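Local coordinates for uncharacterized protein (Pyrococcus abyssi, PDB 5IFF) that acts as a tetrameric restriction DNA glycosylase that probably excises adenine from its recognition sequence and also binds nonspecific double-stranded DNA, at residues Lys95-Val100 with Ala197-Ser202; Ser102-Lys107 with Ile141-Lys146; Thr165-Ser170 with Glu180-Glu185. The protein carries 2 engineered substitutions. All coordinates share one frame; numbering follows the deposited sequence.

Contact 1 (Lys95-Val100 with Ala197-Ser202)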
loop_
_atom_site.group_PDB
_atom_site.type_symbol
_atom_site.label_atom_id
_atom_site.label_comp_id
_atom_site.label_asym_id
_atom_site.label_seq_id
_atom_site.Cartn_x
_atom_site.Cartn_y
_atom_site.Cartn_z
ATOM N N LYS A 95 -5.374 -37.975 16.615
ATOM C CA LYS A 95 -4.387 -38.761 17.366
ATOM C C LYS A 95 -2.953 -38.225 17.186
ATOM O O LYS A 95 -2.162 -38.188 18.129
ATOM C CB LYS A 95 -4.406 -40.219 16.932
ATOM C CG LYS A 95 -3.634 -41.140 17.890
ATOM C CD LYS A 95 -3.865 -42.638 17.579
ATOM C CE LYS A 95 -5.323 -42.956 17.209
ATOM N NZ LYS A 95 -5.782 -44.353 17.592
ATOM N N PHE A 96 -2.616 -37.892 15.954
ATOM C CA PHE A 96 -1.321 -37.266 15.655
ATOM C C PHE A 96 -1.140 -35.965 16.464
ATOM O O PHE A 96 -0.117 -35.780 17.158
ATOM C CB PHE A 96 -1.210 -36.997 14.149
ATOM C CG PHE A 96 0.048 -36.244 13.743
ATOM C CD1 PHE A 96 1.287 -36.885 13.740
ATOM C CD2 PHE A 96 -0.026 -34.913 13.372
ATOM C CE1 PHE A 96 2.457 -36.206 13.346
ATOM C CE2 PHE A 96 1.138 -34.216 12.983
ATOM C CZ PHE A 96 2.386 -34.879 12.974
ATOM N N ALA A 97 -2.143 -35.091 16.404
ATOM C CA ALA A 97 -2.079 -33.844 17.146
ATOM C C ALA A 97 -1.900 -34.061 18.646
ATOM O O ALA A 97 -1.223 -33.251 19.296
ATOM C CB ALA A 97 -3.310 -33.001 16.874
ATOM N N ASP A 98 -2.481 -35.138 19.205
ATOM C CA ASP A 98 -2.300 -35.445 20.627
ATOM C C ASP A 98 -0.854 -35.719 20.969
ATOM O O ASP A 98 -0.398 -35.423 22.069
ATOM C CB ASP A 98 -3.138 -36.666 21.049
ATOM C CG ASP A 98 -4.620 -36.346 21.145
ATOM O OD1 ASP A 98 -4.937 -35.138 21.294
ATOM O OD2 ASP A 98 -5.457 -37.281 21.082
ATOM N N ASP A 99 -0.154 -36.323 20.028
ATOM C CA ASP A 99 1.240 -36.732 20.211
ATOM C C ASP A 99 2.249 -35.568 20.009
ATOM O O ASP A 99 3.378 -35.632 20.438
ATOM C CB ASP A 99 1.585 -37.883 19.240
ATOM C CG ASP A 99 0.671 -39.126 19.411
ATOM O OD1 ASP A 99 0.132 -39.364 20.520
ATOM O OD2 ASP A 99 0.504 -39.881 18.425
ATOM N N VAL A 100 1.842 -34.519 19.321
ATOM C CA VAL A 100 2.762 -33.406 19.027
ATOM C C VAL A 100 2.886 -32.466 20.245
ATOM O O VAL A 100 1.857 -31.898 20.672
ATOM C CB VAL A 100 2.263 -32.626 17.807
ATOM C CG1 VAL A 100 3.122 -31.355 17.554
ATOM C CG2 VAL A 100 2.283 -33.542 16.567
ATOM N N ALA A 197 1.154 -30.486 8.722
ATOM C CA ALA A 197 2.076 -29.333 8.694
ATOM C C ALA A 197 1.623 -28.225 9.673
ATOM O O ALA A 197 2.424 -27.700 10.462
ATOM C CB ALA A 197 2.208 -28.778 7.251
ATOM N N PHE A 198 0.349 -27.852 9.636
ATOM C CA PHE A 198 -0.108 -26.818 10.511
ATOM C C PHE A 198 -0.027 -27.258 11.985
ATOM O O PHE A 198 0.273 -26.441 12.882
ATOM C CB PHE A 198 -1.553 -26.410 10.129
ATOM C CG PHE A 198 -1.610 -25.411 9.012
ATOM C CD1 PHE A 198 -1.124 -24.109 9.215
ATOM C CD2 PHE A 198 -2.117 -25.752 7.751
ATOM C CE1 PHE A 198 -1.179 -23.132 8.182
ATOM C CE2 PHE A 198 -2.157 -24.799 6.704
ATOM C CZ PHE A 198 -1.694 -23.495 6.918
ATOM N N ILE A 199 -0.296 -28.542 12.222
ATOM C CA ILE A 199 -0.243 -29.105 13.556
ATOM C C ILE A 199 1.183 -28.983 14.150
ATOM O O ILE A 199 1.311 -28.676 15.338
ATOM C CB ILE A 199 -0.720 -30.575 13.540
ATOM C CG1 ILE A 199 -2.247 -30.597 13.473
ATOM C CG2 ILE A 199 -0.252 -31.343 14.776
ATOM C CD1 ILE A 199 -2.786 -31.996 13.172
ATOM N N ILE A 200 2.231 -29.176 13.334
ATOM C CA ILE A 200 3.602 -29.119 13.881
ATOM C C ILE A 200 4.228 -27.701 13.764
ATOM O O ILE A 200 5.281 -27.443 14.333
ATOM C CB ILE A 200 4.529 -30.127 13.229
ATOM C CG1 ILE A 200 4.770 -29.792 11.747
ATOM C CG2 ILE A 200 3.988 -31.545 13.430
ATOM C CD1 ILE A 200 6.060 -30.441 11.201
ATOM N N ALA A 201 3.531 -26.783 13.101
ATOM C CA ALA A 201 4.057 -25.416 12.919
ATOM C C ALA A 201 4.101 -24.586 14.206
ATOM O O ALA A 201 5.110 -23.891 14.488
ATOM C CB ALA A 201 3.210 -24.685 11.859
ATOM N N SER A 202 3.005 -24.607 14.973
ATOM C CA SER A 202 2.929 -23.886 16.260
ATOM C C SER A 202 1.798 -24.448 17.094
ATOM O O SER A 202 0.833 -25.006 16.525
ATOM C CB SER A 202 2.686 -22.398 16.071
ATOM O OG SER A 202 1.366 -22.133 15.591
#
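The ring of Phe96 reaches across to Ile199 and Ile200 and meets a methyl of each at a slant. Its CE2 lies 3.7 Å from Ile199 CG2, and its CZ is equally close to Ile200 CG2. One face takes a residue just past the end of its own helix: Val100 CG2 sits 3.8 Å above the plane, displaced toward the rim. Tyr119 of the second subunit also packs on Phe96, and Lys196 makes a cation-pi contact with it.

The partners divide the work by branch. In Ile199 the CG2 methyl stands anti to the backbone N and enters the angle between the Phe96 ring and Val100 CG2, which is 3.8 Å from it. The other branch, through CG1, diverges from it and ends with CD1 3.9 Å from Ala97 CB and also near Phe96 CD2, so Ile199 touches Phe96, Ala97 and Val100. Ile200 holds CG1 between its backbone N and carbonyl carbon (chi1 66°); this leaves CG2 as the methyl presented to Phe96, while the longer arm leads away from the helix 87-99 side. No hydrogen bond joins the two segments, and cohesion across them is wholly apolar.

At the helix ends, Lys206 NZ hydrogen-bonds to the carbonyl oxygens of Ala97 and Val100, and Ser202 OG caps the N of His205 where helix 203-216 begins.

Segment axes 10.1 Å apart and inclined by 17° make this a near-parallel helix pair, joined by one aromatic ring, an alanine and beta-branched side chains. The end of helix 188-201 lies on strands 140-147 and 154-163 of the curved sheet, and helix 87-99 packs against it, with helix 203-216 touching Ala97 and Ile199.

Contact 2 (Ser102-Lys107 with Ile141-Lys146)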
loop_
_atom_site.group_PDB
_atom_site.type_symbol
_atom_site.label_atom_id
_atom_site.label_comp_id
_atom_site.label_asym_id
_atom_site.label_seq_id
_atom_site.Cartn_x
_atom_site.Cartn_y
_atom_site.Cartn_z
ATOM N N SER A 102 5.967 -30.387 20.447
ATOM C CA SER A 102 7.056 -29.490 20.075
ATOM C C SER A 102 6.807 -29.001 18.652
ATOM O O SER A 102 6.227 -29.725 17.845
ATOM C CB SER A 102 8.398 -30.206 20.179
ATOM O OG SER A 102 9.410 -29.342 19.735
ATOM N N TYR A 103 7.230 -27.777 18.352
ATOM C CA TYR A 103 6.792 -27.096 17.136
ATOM C C TYR A 103 7.942 -26.435 16.423
ATOM O O TYR A 103 8.951 -26.101 17.053
ATOM C CB TYR A 103 5.726 -26.040 17.478
ATOM C CG TYR A 103 4.602 -26.659 18.290
ATOM C CD1 TYR A 103 3.579 -27.356 17.663
ATOM C CD2 TYR A 103 4.590 -26.576 19.679
ATOM C CE1 TYR A 103 2.543 -27.981 18.428
ATOM C CE2 TYR A 103 3.577 -27.148 20.427
ATOM C CZ TYR A 103 2.550 -27.848 19.789
ATOM O OH TYR A 103 1.546 -28.458 20.514
ATOM N N LEU A 104 7.758 -26.183 15.131
ATOM C CA LEU A 104 8.780 -25.481 14.373
ATOM C C LEU A 104 9.093 -24.115 15.001
ATOM O O LEU A 104 10.260 -23.768 15.189
ATOM C CB LEU A 104 8.347 -25.315 12.930
ATOM C CG LEU A 104 9.559 -24.810 12.126
ATOM C CD1 LEU A 104 10.622 -25.898 11.961
ATOM C CD2 LEU A 104 9.120 -24.217 10.844
ATOM N N GLU A 105 8.054 -23.357 15.370
ATOM C CA GLU A 105 8.257 -22.063 16.058
ATOM C C GLU A 105 9.122 -22.180 17.323
ATOM O O GLU A 105 9.869 -21.255 17.622
ATOM C CB GLU A 105 6.902 -21.408 16.400
ATOM C CG GLU A 105 6.271 -20.724 15.167
ATOM C CD GLU A 105 5.033 -19.888 15.484
ATOM O OE1 GLU A 105 4.857 -19.507 16.676
ATOM O OE2 GLU A 105 4.227 -19.642 14.551
ATOM N N ASP A 106 9.080 -23.315 18.029
ATOM C CA ASP A 106 9.946 -23.503 19.201
ATOM C C ASP A 106 11.458 -23.442 18.888
ATOM O O ASP A 106 12.266 -23.116 19.766
ATOM C CB ASP A 106 9.670 -24.824 19.897
ATOM C CG ASP A 106 8.214 -24.948 20.412
ATOM O OD1 ASP A 106 7.496 -23.929 20.503
ATOM O OD2 ASP A 106 7.802 -26.089 20.721
ATOM N N LYS A 107 11.825 -23.767 17.655
ATOM C CA LYS A 107 13.214 -23.833 17.248
ATOM C C LYS A 107 13.774 -22.443 17.093
ATOM O O LYS A 107 14.895 -22.163 17.502
ATOM C CB LYS A 107 13.359 -24.600 15.937
ATOM C CG LYS A 107 13.276 -26.083 16.109
ATOM C CD LYS A 107 13.267 -26.799 14.776
ATOM C CE LYS A 107 14.667 -27.255 14.403
ATOM N NZ LYS A 107 15.160 -28.359 15.285
ATOM N N ILE A 141 5.540 -30.105 0.745
ATOM C CA ILE A 141 4.851 -29.329 1.796
ATOM C C ILE A 141 5.941 -28.761 2.654
ATOM O O ILE A 141 6.754 -29.532 3.166
ATOM C CB ILE A 141 3.929 -30.180 2.654
ATOM C CG1 ILE A 141 2.781 -30.731 1.818
ATOM C CG2 ILE A 141 3.389 -29.339 3.913
ATOM C CD1 ILE A 141 3.011 -32.227 1.396
ATOM N N GLY A 142 6.007 -27.429 2.763
ATOM C CA GLY A 142 7.075 -26.790 3.509
ATOM C C GLY A 142 6.550 -25.896 4.662
ATOM O O GLY A 142 5.475 -25.317 4.553
ATOM N N ILE A 143 7.345 -25.741 5.726
ATOM C CA ILE A 143 6.997 -24.807 6.797
ATOM C C ILE A 143 8.204 -23.934 7.084
ATOM O O ILE A 143 9.316 -24.420 7.259
ATOM C CB ILE A 143 6.556 -25.521 8.085
ATOM C CG1 ILE A 143 5.662 -26.727 7.732
ATOM C CG2 ILE A 143 5.832 -24.523 9.067
ATOM C CD1 ILE A 143 5.635 -27.810 8.790
ATOM N N VAL A 144 8.011 -22.634 7.042
ATOM C CA VAL A 144 9.162 -21.744 7.239
ATOM C C VAL A 144 8.779 -20.721 8.305
ATOM O O VAL A 144 7.599 -20.628 8.682
ATOM C CB VAL A 144 9.542 -21.029 5.951
ATOM C CG1 VAL A 144 10.019 -22.046 4.902
ATOM C CG2 VAL A 144 8.323 -20.286 5.429
ATOM N N LEU A 145 9.768 -19.989 8.787
ATOM C CA LEU A 145 9.548 -18.968 9.804
ATOM C C LEU A 145 9.812 -17.588 9.228
ATOM O O LEU A 145 10.655 -17.425 8.328
ATOM C CB LEU A 145 10.446 -19.186 11.016
ATOM C CG LEU A 145 10.223 -20.503 11.767
ATOM C CD1 LEU A 145 11.094 -20.451 13.033
ATOM C CD2 LEU A 145 8.750 -20.790 12.091
ATOM N N LYS A 146 9.076 -16.610 9.757
ATOM C CA LYS A 146 9.304 -15.185 9.486
ATOM C C LYS A 146 9.262 -14.417 10.812
ATOM O O LYS A 146 8.528 -14.789 11.727
ATOM C CB LYS A 146 8.260 -14.642 8.503
ATOM C CG LYS A 146 8.583 -13.252 7.952
ATOM C CD LYS A 146 8.332 -13.192 6.426
ATOM C CE LYS A 146 9.017 -11.995 5.776
ATOM N NZ LYS A 146 8.893 -12.065 4.296
#
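Leu104 and Leu145 reach each other through contrasting torsions: Leu104 swings CG anti to its backbone N (chi1 -170°), whereas Leu145 keeps CG beside its N (chi1 -62°) and sends CD1 along the extended path, so that CD2 is the branch turned to Leu104. The CD2 methyls meet 3.7 Å apart, the two side chains approaching at a slant. The setting is the half-pipe fold known for R.PabI, built on a strongly curved antiparallel sheet; here the short, weakly bonded helical turn at about 104-107 rests on strand 140-147.

Leu104 CD2 is the hub of the contact. Besides Leu145 it touches Ile143 CG2 at 3.7 Å and lies 3.6 Å from Ile143 O, so one methyl sits over the strand backbone between two side chains that point to the same surface. Ile143 and Leu145 are alternate residues of the strand, and Val144 between them points away and packs on Tyr159 of strand 154-163. A second residue of the turn, Glu105, contributes only its aliphatic part: its CG approaches Leu145 CD2 at 4.0 Å, while the carboxylate is drawn off to Ser156, whose OG is hydrogen-bonded to OE2.

Other elements close the apolar cluster. Pro129 of strand 121-134 packs on both leucines, Ile200 and Ala201 of helix 188-201 pack on Ile143, and Ile123 of the second subunit reaches Leu104. Lys107 turns its amine outward to a salt bridge with Glu116 of that same subunit, which brings the turn into the subunit interface.

Within the turn, Lys107 N bonds to Leu104 O at 2.9 Å. Asp106 folds back on the residue that precedes the turn: its OD2 accepts Tyr103 N at 3.0 Å, the donor standing well above the carboxylate plane.

Contact 3 (Thr165-Ser170 with Glu180-Glu185); sequences TNVEPS and EVVKYE
Glu168 and Lys183 face each other as an antiparallel hydrogen-bonded pair. Glu168 N donates to Lys183 O over 2.8 Å, and Lys183 N returns the bond to Glu168 O at 2.7 Å; N-H...O angles of 158° and 160° make both fairly straight. This single bridge is lengthened by a water, which accepts from Glu185 N at 2.9 Å and donates to Asn166 O.

Next to this bridge, Val167 packs on the side chains of Val182 and Tyr184. Its CB is 3.9 Å from Val182 CG2. Val167 keeps CG1 beside its backbone N (chi1 -61°), which sets that methyl 4.1 Å from Tyr184 CB, with the valine and tyrosine side chains running across one another. Asn166 O meets the tyrosine ring in plane, at its edge, 3.6 Å from CD1.

In the fold, strand 181-186 is the outermost strand of a three-stranded antiparallel sheet within this chain. Val182 and Tyr184 bond through their backbones to strand 11-17, while Lys183 uses its own N and O for Glu168. The segment 165-170 thus adds a short extension to the sheet's edge, ended by the cis peptide bond between Glu168 and Pro169.

Around this core, the polar side-chain ends have partners further out. The carboxylates of Glu168 and Glu185 come within 3.8 Å, OE2 to OE2, an approach of like charges probably eased by Lys11, which forms a salt bridge with Glu185. Asn166 ND2 donates to Ser137 O and to Glu139 OE2, and the latter also bonds Tyr184 OH, so one carboxylate oxygen steadies residues of both segments. At the other end, Arg174 is shared by Glu180 OE2 and the carbonyl oxygens of Pro169 and Ser170.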
loop_
_atom_site.group_PDB
_atom_site.type_symbol
_atom_site.label_atom_id
_atom_site.label_comp_id
_atom_site.label_asym_id
_atom_site.label_seq_id
_atom_site.Cartn_x
_atom_site.Cartn_y
_atom_site.Cartn_z
ATOM N N THR A 165 3.744 -30.092 -13.785
ATOM C CA THR A 165 3.463 -31.284 -14.593
ATOM C C THR A 165 2.224 -31.978 -14.041
ATOM O O THR A 165 1.774 -32.965 -14.610
ATOM C CB THR A 165 4.621 -32.279 -14.587
ATOM O OG1 THR A 165 4.997 -32.535 -13.236
ATOM C CG2 THR A 165 5.805 -31.730 -15.322
ATOM N N ASN A 166 1.748 -31.520 -12.873
ATOM C CA ASN A 166 0.586 -32.122 -12.203
ATOM C C ASN A 166 -0.708 -31.350 -12.360
ATOM O O ASN A 166 -1.706 -31.712 -11.736
ATOM C CB ASN A 166 0.818 -32.322 -10.684
ATOM C CG ASN A 166 1.776 -33.448 -10.401
ATOM O OD1 ASN A 166 2.333 -34.020 -11.320
ATOM N ND2 ASN A 166 1.999 -33.741 -9.147
ATOM N N VAL A 167 -0.713 -30.315 -13.193
ATOM C CA VAL A 167 -1.941 -29.554 -13.386
ATOM C C VAL A 167 -2.473 -29.692 -14.807
ATOM O O VAL A 167 -1.752 -30.161 -15.675
ATOM C CB VAL A 167 -1.718 -28.039 -13.079
ATOM C CG1 VAL A 167 -1.289 -27.913 -11.633
ATOM C CG2 VAL A 167 -0.742 -27.417 -14.047
ATOM N N GLU A 168 -3.712 -29.247 -15.035
ATOM C CA GLU A 168 -4.337 -29.284 -16.362
ATOM C C GLU A 168 -4.867 -27.908 -16.733
ATOM O O GLU A 168 -5.275 -27.140 -15.859
ATOM C CB GLU A 168 -5.523 -30.259 -16.420
ATOM C CG GLU A 168 -5.355 -31.614 -15.763
ATOM C CD GLU A 168 -6.648 -32.459 -15.892
ATOM O OE1 GLU A 168 -7.323 -32.372 -16.944
ATOM O OE2 GLU A 168 -6.998 -33.194 -14.944
ATOM N N PRO A 169 -4.927 -27.601 -18.020
ATOM C CA PRO A 169 -4.404 -28.348 -19.174
ATOM C C PRO A 169 -2.869 -28.397 -19.134
ATOM O O PRO A 169 -2.236 -27.397 -18.764
ATOM C CB PRO A 169 -4.892 -27.535 -20.376
ATOM C CG PRO A 169 -6.026 -26.702 -19.858
ATOM C CD PRO A 169 -5.688 -26.410 -18.432
ATOM N N SER A 170 -2.290 -29.538 -19.506
ATOM C CA SER A 170 -0.841 -29.700 -19.561
ATOM C C SER A 170 -0.095 -28.443 -20.037
ATOM O O SER A 170 -0.429 -27.840 -21.047
ATOM C CB SER A 170 -0.468 -30.866 -20.487
ATOM O OG SER A 170 0.904 -30.832 -20.800
ATOM N N GLU A 180 -4.402 -16.864 -17.128
ATOM C CA GLU A 180 -4.635 -18.305 -17.172
ATOM C C GLU A 180 -4.869 -18.877 -15.781
ATOM O O GLU A 180 -4.139 -18.575 -14.840
ATOM C CB GLU A 180 -3.461 -19.019 -17.837
ATOM C CG GLU A 180 -3.550 -20.548 -17.733
ATOM C CD GLU A 180 -3.518 -21.234 -19.085
ATOM O OE1 GLU A 180 -3.138 -20.560 -20.055
ATOM O OE2 GLU A 180 -3.890 -22.437 -19.150
ATOM N N VAL A 181 -5.874 -19.744 -15.680
ATOM C CA VAL A 181 -6.141 -20.505 -14.492
ATOM C C VAL A 181 -6.037 -22.029 -14.793
ATOM O O VAL A 181 -6.587 -22.486 -15.789
ATOM C CB VAL A 181 -7.526 -20.137 -13.979
ATOM C CG1 VAL A 181 -7.990 -21.135 -12.997
ATOM C CG2 VAL A 181 -7.504 -18.679 -13.389
ATOM N N VAL A 182 -5.297 -22.791 -13.977
ATOM C CA VAL A 182 -5.141 -24.219 -14.232
ATOM C C VAL A 182 -5.871 -25.002 -13.166
ATOM O O VAL A 182 -6.273 -24.441 -12.137
ATOM C CB VAL A 182 -3.670 -24.670 -14.263
ATOM C CG1 VAL A 182 -2.939 -23.962 -15.441
ATOM C CG2 VAL A 182 -3.015 -24.402 -12.897
ATOM N N LYS A 183 -6.042 -26.292 -13.427
ATOM C CA LYS A 183 -6.876 -27.149 -12.589
ATOM C C LYS A 183 -5.997 -28.232 -11.951
ATOM O O LYS A 183 -5.177 -28.867 -12.630
ATOM C CB LYS A 183 -8.004 -27.751 -13.440
ATOM C CG LYS A 183 -8.870 -28.726 -12.665
ATOM C CD LYS A 183 -10.187 -29.063 -13.382
ATOM C CE LYS A 183 -10.043 -30.194 -14.384
ATOM N NZ LYS A 183 -11.397 -30.725 -14.746
ATOM N N TYR A 184 -6.159 -28.427 -10.648
ATOM C CA TYR A 184 -5.362 -29.372 -9.893
ATOM C C TYR A 184 -6.250 -30.267 -9.024
ATOM O O TYR A 184 -6.988 -29.764 -8.155
ATOM C CB TYR A 184 -4.368 -28.602 -9.001
ATOM C CG TYR A 184 -3.589 -29.494 -8.072
ATOM C CD1 TYR A 184 -2.709 -30.444 -8.572
ATOM C CD2 TYR A 184 -3.722 -29.374 -6.692
ATOM C CE1 TYR A 184 -2.004 -31.292 -7.714
ATOM C CE2 TYR A 184 -3.006 -30.210 -5.829
ATOM C CZ TYR A 184 -2.138 -31.145 -6.344
ATOM O OH TYR A 184 -1.443 -31.974 -5.474
ATOM N N GLU A 185 -6.128 -31.586 -9.182
ATOM C CA GLU A 185 -6.927 -32.491 -8.362
ATOM C C GLU A 185 -6.152 -32.691 -7.079
ATOM O O GLU A 185 -4.966 -33.026 -7.106
ATOM C CB GLU A 185 -7.195 -33.817 -9.100
ATOM C CG GLU A 185 -7.851 -33.598 -10.484
ATOM C CD GLU A 185 -8.091 -34.892 -11.310
ATOM O OE1 GLU A 185 -7.400 -35.898 -11.069
ATOM O OE2 GLU A 185 -8.989 -34.889 -12.185
HETATM O O HOH W 1 -4.199 -32.787 -10.970
#

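In the fold
Contacts 1 and 2 are neighbours, their centres 12 Å apart, and contact 2 is nested along the chain within the loop that contact 1 closes. They touch directly: Leu104 N lies 2.9 Å from Ile200 O, a probable hydrogen bond, and both contacts border the second subunit. Contact 3 lies on the opposite side of the chain's centre, about 30 Å from contact 1 and 29 Å from contact 2, centre to centre. Adenine-binding residues lie near all three: Ile143 is about 4 Å and Ile200 about 7 Å from Val158, and Tyr184 about 8 Å from Ile60, side chain to side chain. Contact 2 comes nearest the bound DNA, about 5 Å between nearest atoms.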